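Local coordinates for protein aldehyde dehydrogenase (Listeria monocytogenes, PDB 3K9D) that probably oxidises aldehydes, with NAD or NADP as the electron acceptor, at residues Ala50-Thr62 against Pro145-Ile157; Ala207-Pro219 against Thr419-Ser431. All blocks are in the same frame, centred on the assembly; numbering follows the deposited sequence.

Contact 1: residues Ala50-Thr62 against Pro145-Ile157; sequences AREKLAKMAHEET and PNALKAILETVRI
Helix 51-62 packs against the first turns of the helix beginning at Leu148, their axes running nearly antiparallel (161°) and 8.5 Å apart, with Met57 and Ala150 facing each other where the backbones come close. Glu61 reaches across to the start of the second helix. With CG anti to the backbone N (chi1 -159°) and the chain extended beyond it, the carboxylate meets two amides of the first turn: Lys149 N donates to Glu61 OE2 at 2.9 Å, on the syn lone pair, and Ala150 N to Glu61 OE1 at 3.0 Å. Two bonds fix the rotation of the carboxylate, and its negative charge probably suits the positive end of the helix dipole. In the middle, Met57 CB touches Ala150 CB at 3.9 Å, while Met57 SD lies across Glu153 CG, the two side chains at about a right angle. Further along, Lys53 NZ forms a salt bridge with Glu153 OE2 (2.7 Å), from the anti side and 28° out of the carboxylate plane. Arg156 takes the same carboxylate side-on, NE to OE1 and NH2 to OE2, so Glu153 OE2 has donors on opposite faces of its plane. Helix 121-134 touches both helices, through Ala58 on one and Ile151 and Thr154 on the other. The arrangement is an antiparallel helix pair with a single knob-into-hole, Leu54 among Ala150, Glu153, Thr154 and Ile157, joined by the Glu61 carboxylate on two N-terminal amides at one end and a salt-bridge network at the other.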
loop_
_atom_site.group_PDB
_atom_site.type_symbol
_atom_site.label_atom_id
_atom_site.label_comp_id
_atom_site.label_asym_id
_atom_site.label_seq_id
_atom_site.Cartn_x
_atom_site.Cartn_y
_atom_site.Cartn_z
ATOM N N ALA A 50 1.386 -30.800 12.095
ATOM C CA ALA A 50 2.108 -31.307 10.930
ATOM C C ALA A 50 3.545 -30.758 10.798
ATOM O O ALA A 50 4.182 -30.924 9.750
ATOM C CB ALA A 50 1.307 -31.007 9.656
ATOM N N ARG A 51 4.059 -30.132 11.852
ATOM C CA ARG A 51 5.397 -29.500 11.809
ATOM C C ARG A 51 6.555 -30.378 11.286
ATOM O O ARG A 51 7.342 -29.928 10.457
ATOM C CB ARG A 51 5.774 -28.862 13.159
ATOM C CG ARG A 51 5.996 -29.826 14.333
ATOM C CD ARG A 51 6.021 -29.044 15.637
ATOM N NE ARG A 51 6.050 -29.879 16.842
ATOM C CZ ARG A 51 4.981 -30.410 17.432
ATOM N NH1 ARG A 51 3.763 -30.244 16.922
ATOM N NH2 ARG A 51 5.135 -31.151 18.523
ATOM N N GLU A 52 6.622 -31.625 11.743
ATOM C CA GLU A 52 7.668 -32.548 11.333
ATOM C C GLU A 52 7.462 -33.051 9.907
ATOM O O GLU A 52 8.402 -33.058 9.114
ATOM C CB GLU A 52 7.741 -33.722 12.321
ATOM C CG GLU A 52 8.118 -33.293 13.745
ATOM C CD GLU A 52 9.627 -33.221 13.975
ATOM O OE1 GLU A 52 10.399 -33.582 13.064
ATOM O OE2 GLU A 52 10.036 -32.820 15.082
ATOM N N LYS A 53 6.231 -33.474 9.611
ATOM C CA LYS A 53 5.812 -33.923 8.285
ATOM C C LYS A 53 6.162 -32.956 7.159
ATOM O O LYS A 53 6.760 -33.351 6.155
ATOM C CB LYS A 53 4.302 -34.208 8.267
ATOM C CG LYS A 53 3.790 -34.584 6.891
ATOM C CD LYS A 53 2.419 -35.217 6.915
ATOM C CE LYS A 53 2.145 -35.885 5.586
ATOM N NZ LYS A 53 0.709 -36.232 5.426
ATOM N N LEU A 54 5.782 -31.696 7.350
ATOM C CA LEU A 54 5.932 -30.662 6.334
ATOM C C LEU A 54 7.375 -30.195 6.185
ATOM O O LEU A 54 7.845 -30.007 5.063
ATOM C CB LEU A 54 5.001 -29.490 6.645
ATOM C CG LEU A 54 3.516 -29.860 6.602
ATOM C CD1 LEU A 54 2.672 -28.699 7.103
ATOM C CD2 LEU A 54 3.103 -30.311 5.174
ATOM N N ALA A 55 8.072 -30.021 7.314
ATOM C CA ALA A 55 9.521 -29.741 7.320
ATOM C C ALA A 55 10.312 -30.797 6.550
ATOM O O ALA A 55 11.153 -30.442 5.729
ATOM C CB ALA A 55 10.046 -29.647 8.744
ATOM N N LYS A 56 10.034 -32.083 6.805
ATOM C CA LYS A 56 10.717 -33.176 6.081
ATOM C C LYS A 56 10.395 -33.190 4.588
ATOM O O LYS A 56 11.302 -33.361 3.784
ATOM C CB LYS A 56 10.444 -34.558 6.700
ATOM C CG LYS A 56 11.373 -35.694 6.204
ATOM C CD LYS A 56 12.856 -35.275 6.140
ATOM C CE LYS A 56 13.769 -36.461 5.963
ATOM N NZ LYS A 56 14.921 -36.182 5.074
ATOM N N MET A 57 9.118 -33.008 4.227
ATOM C CA MET A 57 8.712 -32.880 2.815
ATOM C C MET A 57 9.509 -31.779 2.090
ATOM O O MET A 57 10.102 -32.026 1.035
ATOM C CB MET A 57 7.194 -32.639 2.666
ATOM C CG MET A 57 6.324 -33.865 2.942
ATOM S SD MET A 57 4.546 -33.659 2.651
ATOM C CE MET A 57 4.474 -34.030 0.893
ATOM N N ALA A 58 9.554 -30.592 2.685
ATOM C CA ALA A 58 10.227 -29.435 2.086
ATOM C C ALA A 58 11.738 -29.655 1.962
ATOM O O ALA A 58 12.346 -29.277 0.950
ATOM C CB ALA A 58 9.926 -28.172 2.887
ATOM N N HIS A 59 12.321 -30.291 2.979
ATOM C CA HIS A 59 13.744 -30.623 2.998
ATOM C C HIS A 59 14.089 -31.623 1.894
ATOM O O HIS A 59 15.067 -31.428 1.173
ATOM C CB HIS A 59 14.160 -31.154 4.388
ATOM C CG HIS A 59 15.614 -31.497 4.499
ATOM N ND1 HIS A 59 16.063 -32.777 4.744
ATOM C CD2 HIS A 59 16.721 -30.726 4.395
ATOM C CE1 HIS A 59 17.383 -32.781 4.777
ATOM N NE2 HIS A 59 17.807 -31.549 4.565
ATOM N N GLU A 60 13.269 -32.669 1.745
ATOM C CA GLU A 60 13.499 -33.697 0.731
ATOM C C GLU A 60 13.264 -33.180 -0.696
ATOM O O GLU A 60 14.019 -33.506 -1.615
ATOM C CB GLU A 60 12.609 -34.925 0.973
ATOM C CG GLU A 60 12.904 -35.754 2.230
ATOM C CD GLU A 60 11.801 -36.784 2.529
ATOM O OE1 GLU A 60 10.701 -36.675 1.942
ATOM O OE2 GLU A 60 12.033 -37.697 3.354
ATOM N N GLU A 61 12.198 -32.404 -0.884
ATOM C CA GLU A 61 11.835 -31.922 -2.217
ATOM C C GLU A 61 12.804 -30.874 -2.753
ATOM O O GLU A 61 13.286 -30.997 -3.872
ATOM C CB GLU A 61 10.422 -31.344 -2.228
ATOM C CG GLU A 61 9.794 -31.306 -3.625
ATOM C CD GLU A 61 8.381 -30.777 -3.593
ATOM O OE1 GLU A 61 7.901 -30.457 -2.486
ATOM O OE2 GLU A 61 7.763 -30.677 -4.675
ATOM N N THR A 62 13.081 -29.850 -1.951
ATOM C CA THR A 62 13.899 -28.713 -2.406
ATOM C C THR A 62 15.391 -29.018 -2.335
ATOM O O THR A 62 16.188 -28.484 -3.117
ATOM C CB THR A 62 13.636 -27.427 -1.583
ATOM O OG1 THR A 62 13.969 -27.647 -0.198
ATOM C CG2 THR A 62 12.174 -26.986 -1.693
ATOM N N PRO A 145 7.863 -24.244 -8.162
ATOM C CA PRO A 145 7.777 -25.603 -8.711
ATOM C C PRO A 145 8.690 -26.623 -8.019
ATOM O O PRO A 145 8.369 -27.813 -8.003
ATOM C CB PRO A 145 8.179 -25.423 -10.185
ATOM C CG PRO A 145 8.913 -24.139 -10.243
ATOM C CD PRO A 145 8.299 -23.274 -9.185
ATOM N N ASN A 146 9.776 -26.142 -7.410
ATOM C CA ASN A 146 10.686 -26.992 -6.637
ATOM C C ASN A 146 10.185 -27.377 -5.247
ATOM O O ASN A 146 10.827 -28.163 -4.548
ATOM C CB ASN A 146 12.074 -26.353 -6.564
ATOM C CG ASN A 146 12.747 -26.299 -7.915
ATOM O OD1 ASN A 146 12.373 -27.032 -8.835
ATOM N ND2 ASN A 146 13.743 -25.440 -8.046
ATOM N N ALA A 147 9.037 -26.833 -4.858
ATOM C CA ALA A 147 8.433 -27.145 -3.567
ATOM C C ALA A 147 6.951 -27.492 -3.701
ATOM O O ALA A 147 6.213 -27.411 -2.721
ATOM C CB ALA A 147 8.627 -25.984 -2.596
ATOM N N LEU A 148 6.531 -27.891 -4.903
ATOM C CA LEU A 148 5.110 -28.089 -5.227
ATOM C C LEU A 148 4.396 -29.036 -4.259
ATOM O O LEU A 148 3.390 -28.660 -3.658
ATOM C CB LEU A 148 4.939 -28.567 -6.677
ATOM C CG LEU A 148 3.527 -28.890 -7.202
ATOM C CD1 LEU A 148 2.658 -27.649 -7.210
ATOM C CD2 LEU A 148 3.594 -29.475 -8.604
ATOM N N LYS A 149 4.954 -30.235 -4.091
ATOM C CA LYS A 149 4.357 -31.292 -3.284
ATOM C C LYS A 149 4.171 -30.920 -1.806
ATOM O O LYS A 149 3.113 -31.173 -1.226
ATOM C CB LYS A 149 5.181 -32.574 -3.426
ATOM C CG LYS A 149 4.887 -33.366 -4.707
ATOM C CD LYS A 149 6.060 -34.280 -5.051
ATOM C CE LYS A 149 5.604 -35.593 -5.655
ATOM N NZ LYS A 149 6.778 -36.464 -5.946
ATOM N N ALA A 150 5.195 -30.309 -1.227
ATOM C CA ALA A 150 5.188 -29.865 0.167
ATOM C C ALA A 150 4.181 -28.739 0.403
ATOM O O ALA A 150 3.489 -28.711 1.430
ATOM C CB ALA A 150 6.598 -29.426 0.581
ATOM N N ILE A 151 4.091 -27.822 -0.561
ATOM C CA ILE A 151 3.153 -26.701 -0.485
ATOM C C ILE A 151 1.722 -27.206 -0.592
ATOM O O ILE A 151 0.910 -26.879 0.252
ATOM C CB ILE A 151 3.445 -25.605 -1.531
ATOM C CG1 ILE A 151 4.802 -24.943 -1.241
ATOM C CG2 ILE A 151 2.406 -24.508 -1.470
ATOM C CD1 ILE A 151 5.365 -24.207 -2.414
ATOM N N LEU A 152 1.456 -28.022 -1.610
ATOM C CA LEU A 152 0.156 -28.647 -1.821
ATOM C C LEU A 152 -0.315 -29.413 -0.605
ATOM O O LEU A 152 -1.471 -29.283 -0.223
ATOM C CB LEU A 152 0.170 -29.566 -3.052
ATOM C CG LEU A 152 0.062 -28.955 -4.452
ATOM C CD1 LEU A 152 0.077 -30.062 -5.483
ATOM C CD2 LEU A 152 -1.221 -28.133 -4.563
ATOM N N GLU A 153 0.588 -30.174 0.019
ATOM C CA GLU A 153 0.245 -30.939 1.226
ATOM C C GLU A 153 0.002 -30.076 2.471
ATOM O O GLU A 153 -0.906 -30.375 3.240
ATOM C CB GLU A 153 1.252 -32.077 1.483
ATOM C CG GLU A 153 1.033 -32.871 2.777
ATOM C CD GLU A 153 -0.215 -33.756 2.759
ATOM O OE1 GLU A 153 -0.966 -33.756 1.767
ATOM O OE2 GLU A 153 -0.440 -34.462 3.755
ATOM N N THR A 154 0.777 -29.002 2.642
ATOM C CA THR A 154 0.485 -27.942 3.638
ATOM C C THR A 154 -0.902 -27.328 3.422
ATOM O O THR A 154 -1.674 -27.159 4.373
ATOM C CB THR A 154 1.508 -26.776 3.570
ATOM O OG1 THR A 154 2.837 -27.297 3.527
ATOM C CG2 THR A 154 1.366 -25.836 4.768
ATOM N N VAL A 155 -1.199 -26.995 2.165
ATOM C CA VAL A 155 -2.496 -26.448 1.802
ATOM C C VAL A 155 -3.607 -27.457 2.083
ATOM O O VAL A 155 -4.599 -27.107 2.716
ATOM C CB VAL A 155 -2.532 -25.944 0.328
ATOM C CG1 VAL A 155 -3.983 -25.663 -0.127
ATOM C CG2 VAL A 155 -1.676 -24.705 0.186
ATOM N N ARG A 156 -3.418 -28.705 1.656
ATOM C CA ARG A 156 -4.391 -29.774 1.918
ATOM C C ARG A 156 -4.710 -29.924 3.413
ATOM O O ARG A 156 -5.887 -30.003 3.797
ATOM C CB ARG A 156 -3.888 -31.107 1.357
ATOM C CG ARG A 156 -4.984 -32.186 1.248
ATOM C CD ARG A 156 -4.405 -33.576 1.087
ATOM N NE ARG A 156 -3.625 -34.002 2.255
ATOM C CZ ARG A 156 -4.125 -34.604 3.331
ATOM N NH1 ARG A 156 -5.428 -34.869 3.414
ATOM N NH2 ARG A 156 -3.319 -34.950 4.331
ATOM N N ILE A 157 -3.660 -29.937 4.240
ATOM C CA ILE A 157 -3.782 -30.143 5.693
ATOM C C ILE A 157 -4.509 -29.003 6.417
ATOM O O ILE A 157 -5.447 -29.251 7.172
ATOM C CB ILE A 157 -2.399 -30.436 6.362
ATOM C CG1 ILE A 157 -1.957 -31.872 6.054
ATOM C CG2 ILE A 157 -2.441 -30.221 7.882
ATOM C CD1 ILE A 157 -0.523 -32.182 6.473
#

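Contact 2: residues Ala207-Pro219 against Thr419-Ser431; sequences AYSSGTPAIGVGP and TLGCGAVGGSSSS
Tyr208, just after helix 201-207, meets the glycine- and serine-rich loop 419-431 beside strand 214-216, which pairs in parallel with strand 192-197 in the mixed sheet of this aldehyde dehydrogenase fold. From CB the side chain leaves with CG anti to the carbonyl carbon (chi1 -78°), which carries the ring under Ala214, whose CB stands 3.7 Å above the plane, over the ring centre. On the opposite face, CD2 and CE2 lie under Gly427 O, 3.6 Å from Tyr208 CE2. CZ lies near Ser429 N and Ser428 CA. At the tip, Tyr208 OH accepts from Ser429 N at 2.7 Å and from Gly216 N at 3.1 Å, so one buried oxygen ties the loop to the strand. The loop's hydroxyls answer the strand's carbonyls: Ser429 OG donates to Ala214 O at 2.9 Å, in the carbonyl plane and on a lone pair, whereas Ser428 OG donates to Gly216 O from 32° out of the carbonyl plane of Gly216. On the apolar side, Val217 CG1 packs on Thr419 CG2, the two side chains at about a right angle; the hydroxyl of Thr419 is turned to Thr198. The second subunit also reaches this region, with Gly427 of that chain packing on Pro213. Farther along, Cys422 SG sits 3.4 Å from Gly218 N, and a water accepts from that same amide at 2.8 Å while donating to Leu420 O.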
loop_
_atom_site.group_PDB
_atom_site.type_symbol
_atom_site.label_atom_id
_atom_site.label_comp_id
_atom_site.label_asym_id
_atom_site.label_seq_id
_atom_site.Cartn_x
_atom_site.Cartn_y
_atom_site.Cartn_z
ATOM N N ALA A 207 4.870 -8.210 -9.908
ATOM C CA ALA A 207 3.681 -7.974 -9.090
ATOM C C ALA A 207 3.250 -6.507 -9.143
ATOM O O ALA A 207 2.055 -6.198 -9.193
ATOM C CB ALA A 207 3.938 -8.400 -7.653
ATOM N N TYR A 208 4.225 -5.603 -9.146
ATOM C CA TYR A 208 3.914 -4.178 -9.238
ATOM C C TYR A 208 3.628 -3.703 -10.662
ATOM O O TYR A 208 3.266 -2.536 -10.878
ATOM C CB TYR A 208 5.000 -3.330 -8.567
ATOM C CG TYR A 208 4.875 -3.325 -7.066
ATOM C CD1 TYR A 208 3.910 -2.540 -6.425
ATOM C CD2 TYR A 208 5.711 -4.125 -6.283
ATOM C CE1 TYR A 208 3.793 -2.542 -5.028
ATOM C CE2 TYR A 208 5.602 -4.145 -4.898
ATOM C CZ TYR A 208 4.651 -3.354 -4.275
ATOM O OH TYR A 208 4.561 -3.394 -2.902
ATOM N N SER A 209 3.762 -4.619 -11.621
ATOM C CA SER A 209 3.427 -4.359 -13.015
ATOM C C SER A 209 2.141 -5.071 -13.464
ATOM O O SER A 209 1.767 -5.000 -14.634
ATOM C CB SER A 209 4.598 -4.763 -13.905
ATOM O OG SER A 209 5.789 -4.139 -13.448
ATOM N N SER A 210 1.465 -5.721 -12.520
ATOM C CA SER A 210 0.314 -6.596 -12.790
ATOM C C SER A 210 -1.036 -5.882 -12.983
ATOM O O SER A 210 -1.981 -6.462 -13.553
ATOM C CB SER A 210 0.169 -7.605 -11.652
ATOM O OG SER A 210 -0.170 -6.954 -10.436
ATOM N N GLY A 211 -1.134 -4.645 -12.495
ATOM C CA GLY A 211 -2.415 -3.939 -12.449
ATOM C C GLY A 211 -3.184 -4.166 -11.160
ATOM O O GLY A 211 -4.209 -3.535 -10.933
ATOM N N THR A 212 -2.685 -5.081 -10.325
ATOM C CA THR A 212 -3.289 -5.441 -9.031
ATOM C C THR A 212 -2.413 -4.886 -7.929
ATOM O O THR A 212 -1.185 -4.928 -8.063
ATOM C CB THR A 212 -3.378 -6.990 -8.882
ATOM O OG1 THR A 212 -4.193 -7.521 -9.933
ATOM C CG2 THR A 212 -3.955 -7.431 -7.536
ATOM N N PRO A 213 -3.023 -4.346 -6.845
ATOM C CA PRO A 213 -2.254 -3.950 -5.653
ATOM C C PRO A 213 -1.316 -5.048 -5.167
ATOM O O PRO A 213 -1.731 -6.189 -5.015
ATOM C CB PRO A 213 -3.338 -3.697 -4.609
ATOM C CG PRO A 213 -4.513 -3.241 -5.411
ATOM C CD PRO A 213 -4.455 -4.019 -6.702
ATOM N N ALA A 214 -0.057 -4.690 -4.951
ATOM C CA ALA A 214 0.953 -5.638 -4.497
ATOM C C ALA A 214 1.634 -5.189 -3.221
ATOM O O ALA A 214 1.721 -4.006 -2.911
ATOM C CB ALA A 214 1.996 -5.865 -5.582
ATOM N N ILE A 215 2.102 -6.163 -2.462
ATOM C CA ILE A 215 3.054 -5.883 -1.417
ATOM C C ILE A 215 4.245 -6.813 -1.564
ATOM O O ILE A 215 4.128 -8.038 -1.477
ATOM C CB ILE A 215 2.414 -5.827 -0.001
ATOM C CG1 ILE A 215 3.443 -6.183 1.073
ATOM C CG2 ILE A 215 1.118 -6.633 0.070
ATOM C CD1 ILE A 215 2.826 -6.312 2.399
ATOM N N GLY A 216 5.390 -6.195 -1.823
ATOM C CA GLY A 216 6.596 -6.914 -2.172
ATOM C C GLY A 216 7.636 -6.990 -1.082
ATOM O O GLY A 216 7.590 -6.260 -0.091
ATOM N N VAL A 217 8.575 -7.905 -1.272
ATOM C CA VAL A 217 9.742 -8.010 -0.405
ATOM C C VAL A 217 10.933 -7.510 -1.213
ATOM O O VAL A 217 10.793 -7.177 -2.393
ATOM C CB VAL A 217 9.949 -9.467 0.085
ATOM C CG1 VAL A 217 8.701 -9.970 0.832
ATOM C CG2 VAL A 217 10.290 -10.396 -1.082
ATOM N N GLY A 218 12.101 -7.421 -0.587
ATOM C CA GLY A 218 13.316 -7.101 -1.328
ATOM C C GLY A 218 14.395 -8.120 -0.988
ATOM O O GLY A 218 14.184 -8.965 -0.109
ATOM N N PRO A 219 15.549 -8.052 -1.685
ATOM C CA PRO A 219 16.693 -8.887 -1.320
ATOM C C PRO A 219 17.226 -8.461 0.046
ATOM O O PRO A 219 17.336 -7.262 0.320
ATOM C CB PRO A 219 17.721 -8.584 -2.412
ATOM C CG PRO A 219 16.951 -7.939 -3.526
ATOM C CD PRO A 219 15.845 -7.194 -2.848
ATOM N N THR A 419 6.733 -12.572 5.657
ATOM C CA THR A 419 6.754 -11.552 4.591
ATOM C C THR A 419 7.218 -10.220 5.178
ATOM O O THR A 419 6.500 -9.555 5.923
ATOM C CB THR A 419 5.397 -11.452 3.840
ATOM O OG1 THR A 419 5.172 -12.681 3.150
ATOM C CG2 THR A 419 5.390 -10.306 2.804
ATOM N N LEU A 420 8.453 -9.873 4.843
ATOM C CA LEU A 420 9.135 -8.747 5.420
ATOM C C LEU A 420 9.210 -7.668 4.345
ATOM O O LEU A 420 9.992 -7.781 3.401
ATOM C CB LEU A 420 10.537 -9.189 5.902
ATOM C CG LEU A 420 10.607 -10.448 6.798
ATOM C CD1 LEU A 420 12.026 -10.720 7.308
ATOM C CD2 LEU A 420 9.682 -10.349 7.983
ATOM N N GLY A 421 8.363 -6.646 4.458
ATOM C CA GLY A 421 8.320 -5.599 3.437
ATOM C C GLY A 421 9.587 -4.767 3.454
ATOM O O GLY A 421 10.156 -4.545 4.524
ATOM N N CYS A 422 10.043 -4.339 2.274
ATOM C CA CYS A 422 11.231 -3.492 2.169
ATOM C C CYS A 422 10.898 -2.001 2.061
ATOM O O CYS A 422 11.803 -1.150 2.071
ATOM C CB CYS A 422 12.145 -3.933 1.019
ATOM S SG CYS A 422 11.380 -4.070 -0.612
ATOM N N GLY A 423 9.604 -1.678 1.963
ATOM C CA GLY A 423 9.206 -0.288 1.841
ATOM C C GLY A 423 9.584 0.334 0.522
ATOM O O GLY A 423 10.045 -0.353 -0.401
ATOM N N ALA A 424 9.399 1.650 0.441
ATOM C CA ALA A 424 9.614 2.390 -0.792
ATOM C C ALA A 424 11.044 2.328 -1.325
ATOM O O ALA A 424 11.235 2.235 -2.539
ATOM C CB ALA A 424 9.192 3.815 -0.614
ATOM N N VAL A 425 12.038 2.364 -0.433
ATOM C CA VAL A 425 13.450 2.391 -0.854
ATOM C C VAL A 425 13.830 1.102 -1.594
ATOM O O VAL A 425 14.630 1.124 -2.528
ATOM C CB VAL A 425 14.440 2.770 0.308
ATOM C CG1 VAL A 425 14.614 1.647 1.291
ATOM C CG2 VAL A 425 15.799 3.228 -0.240
ATOM N N GLY A 426 13.180 0.004 -1.228
ATOM C CA GLY A 426 13.344 -1.259 -1.926
ATOM C C GLY A 426 12.303 -1.536 -2.998
ATOM O O GLY A 426 12.304 -2.612 -3.586
ATOM N N GLY A 427 11.421 -0.571 -3.262
ATOM C CA GLY A 427 10.400 -0.705 -4.310
ATOM C C GLY A 427 9.082 -1.355 -3.919
ATOM O O GLY A 427 8.347 -1.859 -4.786
ATOM N N SER A 428 8.778 -1.348 -2.622
ATOM C CA SER A 428 7.545 -1.936 -2.105
ATOM C C SER A 428 6.586 -0.909 -1.504
ATOM O O SER A 428 6.970 0.224 -1.213
ATOM C CB SER A 428 7.861 -3.032 -1.075
ATOM O OG SER A 428 6.674 -3.590 -0.528
ATOM N N SER A 429 5.338 -1.329 -1.311
ATOM C CA SER A 429 4.286 -0.493 -0.727
ATOM C C SER A 429 4.297 -0.443 0.801
ATOM O O SER A 429 3.620 0.395 1.403
ATOM C CB SER A 429 2.924 -0.996 -1.190
ATOM O OG SER A 429 2.738 -2.348 -0.798
ATOM N N SER A 430 5.043 -1.350 1.425
ATOM C CA SER A 430 5.064 -1.454 2.876
ATOM C C SER A 430 6.433 -1.841 3.413
ATOM O O SER A 430 7.125 -2.669 2.826
ATOM C CB SER A 430 4.078 -2.524 3.337
ATOM O OG SER A 430 4.006 -2.563 4.754
ATOM N N SER A 431 6.777 -1.278 4.566
ATOM C CA SER A 431 7.991 -1.632 5.294
ATOM C C SER A 431 7.651 -2.591 6.437
ATOM O O SER A 431 8.515 -2.947 7.247
ATOM C CB SER A 431 8.631 -0.367 5.872
ATOM O OG SER A 431 7.703 0.312 6.710
HETATM O O HOH W 1 12.373 -6.776 2.098
#

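In the fold
Contact 1 lies toward the outside of the chain and is only partly buried; contact 2 is a buried one nearer the middle, within reach of the second subunit, which does not touch contact 1. They share no element and their nearest atoms are about 13 Å apart, yet the same mixed sheet relates them: helix 148-164 of contact 1 follows strand 138-143, and contact 2 is built on strand 214-216. Their chemistry follows this placing. Contact 1 joins helices through charged side chains bordering an apolar middle, whereas contact 2 fastens a loop to a strand with neutral hydroxyls, backbone groups and a bridging water.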